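Local coordinates for polysaccharide Lyase Family 6 (Bacteroides cellulosilyticus, PDB 6QPS), which cleaves alginate as a calcium-binding, mannuronic acid-specific polysaccharide lyase of a human gut bacterium, at residues N258-R270 with H285-N297. Sequence-based numbering, arbitrary orientation.
Sequences NLFYESAGGLVCR and HNLRGTAGIRIIN
Leu267, Val268 and Cys269 pair in parallel with Ile293, Arg294 and Ile295, joining successive coils of the right-handed beta-helix known for this lyase family. Gly292 O receives Leu267 N at 2.9 Å; Leu267 O then takes Arg294 N, and Arg294 O takes Cys269 N. A side chain on Gly266 would collide with Gly292 O, hence glycine there.

Apolar packing follows the alternation of the strands. Cys269 SG, small enough for the interior, lies 4.1 Å from Ile295 CD1, on the same face as Leu267 and Ile293. On the other face, branched Val268 lays CG1 over the centre of the Arg294 guanidinium; a turn about chi3 (61°) in the Arg294 chain brings this flat group alongside the valine. The Arg294 side chain comes within about 7 Å of the calcium ion without binding it.

Polar side chains hold both ends. Asn297 ND2 gives a nearly straight bond (173°) to Arg270 O, arriving above the carbonyl plane. At the turn end, His285 ND1 donates to Glu262 OE2 at 2.7 Å, in the imidazole plane and on the anti lone pair. Glu262 OE1 forms a salt bridge with Arg238, while Leu287 CD1 packs 3.6 Å from Glu262 CG. An alanine in place of Glu262 would probably leave His285 ND1 and Arg238 without their shared carboxylate and deprive Leu287 CD1 of its CG contact. Through Arg238 and His285, this carboxylate ties together the loops of three successive coils. His285 NE2 donates to Arg467 O in the C-terminal tail; with both nitrogens facing acceptors, one a carboxylate, the ring is probably doubly protonated and positively charged.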
loop_
_atom_site.group_PDB
_atom_site.type_symbol
_atom_site.label_atom_id
_atom_site.label_comp_id
_atom_site.label_asym_id
_atom_site.label_seq_id
_atom_site.Cartn_x
_atom_site.Cartn_y
_atom_site.Cartn_z
ATOM N N ASN A 258 9.416 1.027 -1.964
ATOM C CA ASN A 258 8.795 1.039 -0.640
ATOM C C ASN A 258 9.593 0.133 0.285
ATOM O O ASN A 258 10.269 -0.790 -0.172
ATOM C CB ASN A 258 7.336 0.586 -0.704
ATOM C CG ASN A 258 6.520 1.451 -1.612
ATOM O OD1 ASN A 258 6.182 2.605 -1.293
ATOM N ND2 ASN A 258 6.235 0.929 -2.800
ATOM N N LEU A 259 9.530 0.419 1.594
ATOM C CA LEU A 259 10.192 -0.371 2.634
ATOM C C LEU A 259 9.119 -0.979 3.524
ATOM O O LEU A 259 8.278 -0.247 4.056
ATOM C CB LEU A 259 11.124 0.492 3.495
ATOM C CG LEU A 259 11.760 -0.206 4.706
ATOM C CD1 LEU A 259 12.719 -1.291 4.300
ATOM C CD2 LEU A 259 12.446 0.858 5.565
ATOM N N PHE A 260 9.158 -2.313 3.689
ATOM C CA PHE A 260 8.210 -3.067 4.521
ATOM C C PHE A 260 8.987 -3.639 5.703
ATOM O O PHE A 260 9.752 -4.590 5.542
ATOM C CB PHE A 260 7.535 -4.167 3.709
ATOM C CG PHE A 260 6.794 -3.644 2.495
ATOM C CD1 PHE A 260 7.442 -3.483 1.277
ATOM C CD2 PHE A 260 5.464 -3.250 2.579
ATOM C CE1 PHE A 260 6.765 -2.985 0.160
ATOM C CE2 PHE A 260 4.798 -2.759 1.463
ATOM C CZ PHE A 260 5.459 -2.623 0.264
ATOM N N TYR A 261 8.817 -3.031 6.882
ATOM C CA TYR A 261 9.655 -3.301 8.047
ATOM C C TYR A 261 8.824 -3.907 9.164
ATOM O O TYR A 261 7.888 -3.269 9.665
ATOM C CB TYR A 261 10.286 -1.991 8.527
ATOM C CG TYR A 261 11.195 -2.058 9.747
ATOM C CD1 TYR A 261 10.670 -1.979 11.044
ATOM C CD2 TYR A 261 12.572 -2.173 9.608
ATOM C CE1 TYR A 261 11.496 -2.007 12.149
ATOM C CE2 TYR A 261 13.408 -2.211 10.711
ATOM C CZ TYR A 261 12.863 -2.150 11.985
ATOM O OH TYR A 261 13.662 -2.166 13.112
ATOM N N GLU A 262 9.196 -5.123 9.575
ATOM C CA GLU A 262 8.535 -5.827 10.684
ATOM C C GLU A 262 7.010 -5.861 10.523
ATOM O O GLU A 262 6.271 -5.733 11.498
ATOM C CB GLU A 262 8.925 -5.221 12.038
ATOM C CG GLU A 262 10.385 -5.460 12.408
ATOM C CD GLU A 262 10.736 -5.040 13.833
ATOM O OE1 GLU A 262 9.916 -4.384 14.520
ATOM O OE2 GLU A 262 11.866 -5.362 14.255
ATOM N N SER A 263 6.537 -6.056 9.290
ATOM C CA SER A 263 5.112 -5.960 8.970
ATOM C C SER A 263 4.570 -7.345 8.642
ATOM O O SER A 263 5.014 -7.971 7.667
ATOM C CB SER A 263 4.895 -4.988 7.799
ATOM O OG SER A 263 5.141 -3.637 8.193
ATOM N N ALA A 264 3.578 -7.800 9.416
ATOM C CA ALA A 264 3.050 -9.166 9.305
ATOM C C ALA A 264 2.033 -9.318 8.170
ATOM O O ALA A 264 0.882 -9.710 8.372
ATOM C CB ALA A 264 2.430 -9.599 10.633
ATOM N N GLY A 265 2.498 -9.062 6.961
ATOM C CA GLY A 265 1.725 -9.267 5.749
ATOM C C GLY A 265 2.637 -9.087 4.556
ATOM O O GLY A 265 3.855 -9.008 4.700
ATOM N N GLY A 266 2.037 -9.056 3.360
ATOM C CA GLY A 266 2.789 -8.972 2.119
ATOM C C GLY A 266 2.268 -7.912 1.174
ATOM O O GLY A 266 1.258 -7.232 1.425
ATOM N N LEU A 267 3.010 -7.761 0.076
ATOM C CA LEU A 267 2.594 -6.994 -1.094
ATOM C C LEU A 267 1.900 -7.973 -2.043
ATOM O O LEU A 267 2.546 -8.865 -2.610
ATOM C CB LEU A 267 3.813 -6.331 -1.734
ATOM C CG LEU A 267 3.537 -5.304 -2.835
ATOM C CD1 LEU A 267 4.843 -4.569 -3.223
ATOM C CD2 LEU A 267 2.860 -5.898 -4.102
ATOM N N VAL A 268 0.584 -7.839 -2.191
ATOM C CA VAL A 268 -0.207 -8.866 -2.861
ATOM C C VAL A 268 -0.828 -8.346 -4.151
ATOM O O VAL A 268 -1.624 -7.394 -4.130
ATOM C CB VAL A 268 -1.295 -9.421 -1.932
ATOM C CG1 VAL A 268 -2.096 -10.545 -2.598
ATOM C CG2 VAL A 268 -0.658 -9.899 -0.611
ATOM N N CYS A 269 -0.493 -8.999 -5.275
ATOM C CA CYS A 269 -1.125 -8.751 -6.576
ATOM C C CYS A 269 -2.368 -9.635 -6.586
ATOM O O CYS A 269 -2.372 -10.746 -7.134
ATOM C CB CYS A 269 -0.167 -9.126 -7.707
ATOM S SG CYS A 269 1.192 -7.935 -7.915
ATOM N N ARG A 270 -3.429 -9.151 -5.918
ATOM C CA ARG A 270 -4.593 -9.991 -5.616
ATOM C C ARG A 270 -5.548 -10.129 -6.794
ATOM O O ARG A 270 -5.976 -11.248 -7.121
ATOM C CB ARG A 270 -5.320 -9.470 -4.367
ATOM C CG ARG A 270 -6.565 -10.281 -4.017
ATOM C CD ARG A 270 -6.253 -11.753 -3.690
ATOM N NE ARG A 270 -7.481 -12.518 -3.501
ATOM C CZ ARG A 270 -8.138 -13.147 -4.466
ATOM N NH1 ARG A 270 -7.650 -13.156 -5.704
ATOM N NH2 ARG A 270 -9.271 -13.789 -4.202
ATOM N N HIS A 285 12.851 -9.312 10.029
ATOM C CA HIS A 285 13.373 -9.679 11.353
ATOM C C HIS A 285 12.811 -11.015 11.845
ATOM O O HIS A 285 12.736 -11.271 13.064
ATOM C CB HIS A 285 13.179 -8.570 12.406
ATOM C CG HIS A 285 14.166 -7.449 12.272
ATOM N ND1 HIS A 285 13.919 -6.177 12.745
ATOM C CD2 HIS A 285 15.409 -7.415 11.732
ATOM C CE1 HIS A 285 14.954 -5.402 12.467
ATOM N NE2 HIS A 285 15.884 -6.136 11.886
ATOM N N ASN A 286 12.448 -11.884 10.900
ATOM C CA ASN A 286 11.950 -13.237 11.207
ATOM C C ASN A 286 10.690 -13.227 12.072
ATOM O O ASN A 286 10.401 -14.196 12.778
ATOM C CB ASN A 286 13.026 -14.121 11.856
ATOM C CG ASN A 286 14.183 -14.407 10.918
ATOM O OD1 ASN A 286 13.978 -14.842 9.787
ATOM N ND2 ASN A 286 15.400 -14.122 11.364
ATOM N N LEU A 287 9.903 -12.169 12.002
ATOM C CA LEU A 287 8.708 -12.049 12.837
ATOM C C LEU A 287 7.497 -12.746 12.219
ATOM O O LEU A 287 7.387 -12.911 11.003
ATOM C CB LEU A 287 8.391 -10.575 13.087
ATOM C CG LEU A 287 9.439 -9.786 13.875
ATOM C CD1 LEU A 287 8.944 -8.358 14.052
ATOM C CD2 LEU A 287 9.744 -10.440 15.238
ATOM N N ARG A 288 6.587 -13.170 13.104
ATOM C CA ARG A 288 5.376 -13.890 12.738
ATOM C C ARG A 288 4.646 -13.178 11.615
ATOM O O ARG A 288 4.414 -11.971 11.670
ATOM C CB ARG A 288 4.474 -13.938 13.972
ATOM C CG ARG A 288 3.230 -14.780 13.809
ATOM C CD ARG A 288 2.308 -14.613 15.014
ATOM N NE ARG A 288 2.925 -15.079 16.241
ATOM C CZ ARG A 288 2.400 -14.900 17.438
ATOM N NH1 ARG A 288 1.246 -14.249 17.555
ATOM N NH2 ARG A 288 3.035 -15.363 18.495
ATOM N N GLY A 289 4.289 -13.929 10.571
ATOM C CA GLY A 289 3.421 -13.418 9.517
ATOM C C GLY A 289 4.074 -12.520 8.476
ATOM O O GLY A 289 3.402 -12.147 7.498
ATOM N N THR A 290 5.341 -12.146 8.641
ATOM C CA THR A 290 6.016 -11.301 7.661
ATOM C C THR A 290 6.091 -12.020 6.315
ATOM O O THR A 290 6.279 -13.251 6.253
ATOM C CB THR A 290 7.429 -10.902 8.139
ATOM O OG1 THR A 290 8.185 -12.062 8.512
ATOM C CG2 THR A 290 7.354 -9.917 9.331
ATOM N N ALA A 291 5.918 -11.259 5.231
ATOM C CA ALA A 291 5.879 -11.849 3.899
ATOM C C ALA A 291 6.444 -10.880 2.870
ATOM O O ALA A 291 6.573 -9.675 3.108
ATOM C CB ALA A 291 4.451 -12.255 3.517
ATOM N N GLY A 292 6.736 -11.427 1.687
ATOM C CA GLY A 292 7.215 -10.652 0.551
ATOM C C GLY A 292 6.124 -10.410 -0.485
ATOM O O GLY A 292 5.168 -9.673 -0.194
ATOM N N ILE A 293 6.213 -11.037 -1.667
ATOM C CA ILE A 293 5.370 -10.710 -2.822
ATOM C C ILE A 293 4.538 -11.926 -3.181
ATOM O O ILE A 293 5.075 -13.025 -3.354
ATOM C CB ILE A 293 6.206 -10.237 -4.028
ATOM C CG1 ILE A 293 6.931 -8.948 -3.676
ATOM C CG2 ILE A 293 5.326 -10.016 -5.251
ATOM C CD1 ILE A 293 8.044 -8.526 -4.647
ATOM N N ARG A 294 3.227 -11.734 -3.278
ATOM C CA ARG A 294 2.290 -12.785 -3.670
ATOM C C ARG A 294 1.738 -12.486 -5.057
ATOM O O ARG A 294 1.183 -11.398 -5.286
ATOM C CB ARG A 294 1.151 -12.906 -2.654
ATOM C CG ARG A 294 0.143 -14.009 -2.902
ATOM C CD ARG A 294 -0.342 -14.635 -1.596
ATOM N NE ARG A 294 -1.016 -13.725 -0.680
ATOM C CZ ARG A 294 -2.342 -13.608 -0.567
ATOM N NH1 ARG A 294 -3.142 -14.320 -1.340
ATOM N NH2 ARG A 294 -2.870 -12.781 0.332
ATOM N N ILE A 295 1.870 -13.454 -5.968
ATOM C CA ILE A 295 1.516 -13.308 -7.382
ATOM C C ILE A 295 0.316 -14.194 -7.735
ATOM O O ILE A 295 0.382 -15.426 -7.607
ATOM C CB ILE A 295 2.718 -13.645 -8.278
ATOM C CG1 ILE A 295 3.886 -12.707 -8.003
ATOM C CG2 ILE A 295 2.288 -13.629 -9.747
ATOM C CD1 ILE A 295 3.604 -11.248 -8.306
ATOM N N ILE A 296 -0.775 -13.530 -8.156
ATOM C CA ILE A 296 -1.977 -14.068 -8.791
ATOM C C ILE A 296 -2.153 -13.181 -10.036
ATOM O O ILE A 296 -1.573 -12.094 -10.126
ATOM C CB ILE A 296 -3.191 -13.967 -7.821
ATOM C CG1 ILE A 296 -2.874 -14.702 -6.509
ATOM C CG2 ILE A 296 -4.505 -14.492 -8.411
ATOM C CD1 ILE A 296 -3.617 -14.141 -5.327
ATOM N N ASN A 297 -2.909 -13.661 -11.037
ATOM C CA ASN A 297 -3.207 -12.877 -12.248
ATOM C C ASN A 297 -2.003 -12.698 -13.179
ATOM O O ASN A 297 -0.968 -13.338 -12.998
ATOM C CB ASN A 297 -3.827 -11.518 -11.896
ATOM C CG ASN A 297 -4.800 -11.597 -10.741
ATOM O OD1 ASN A 297 -5.910 -12.030 -10.910
ATOM N ND2 ASN A 297 -4.360 -11.210 -9.550
HETATM O O HOH W 1 6.618 -7.804 5.215
HETATM O O HOH W 2 -7.868 -12.826 -9.001
#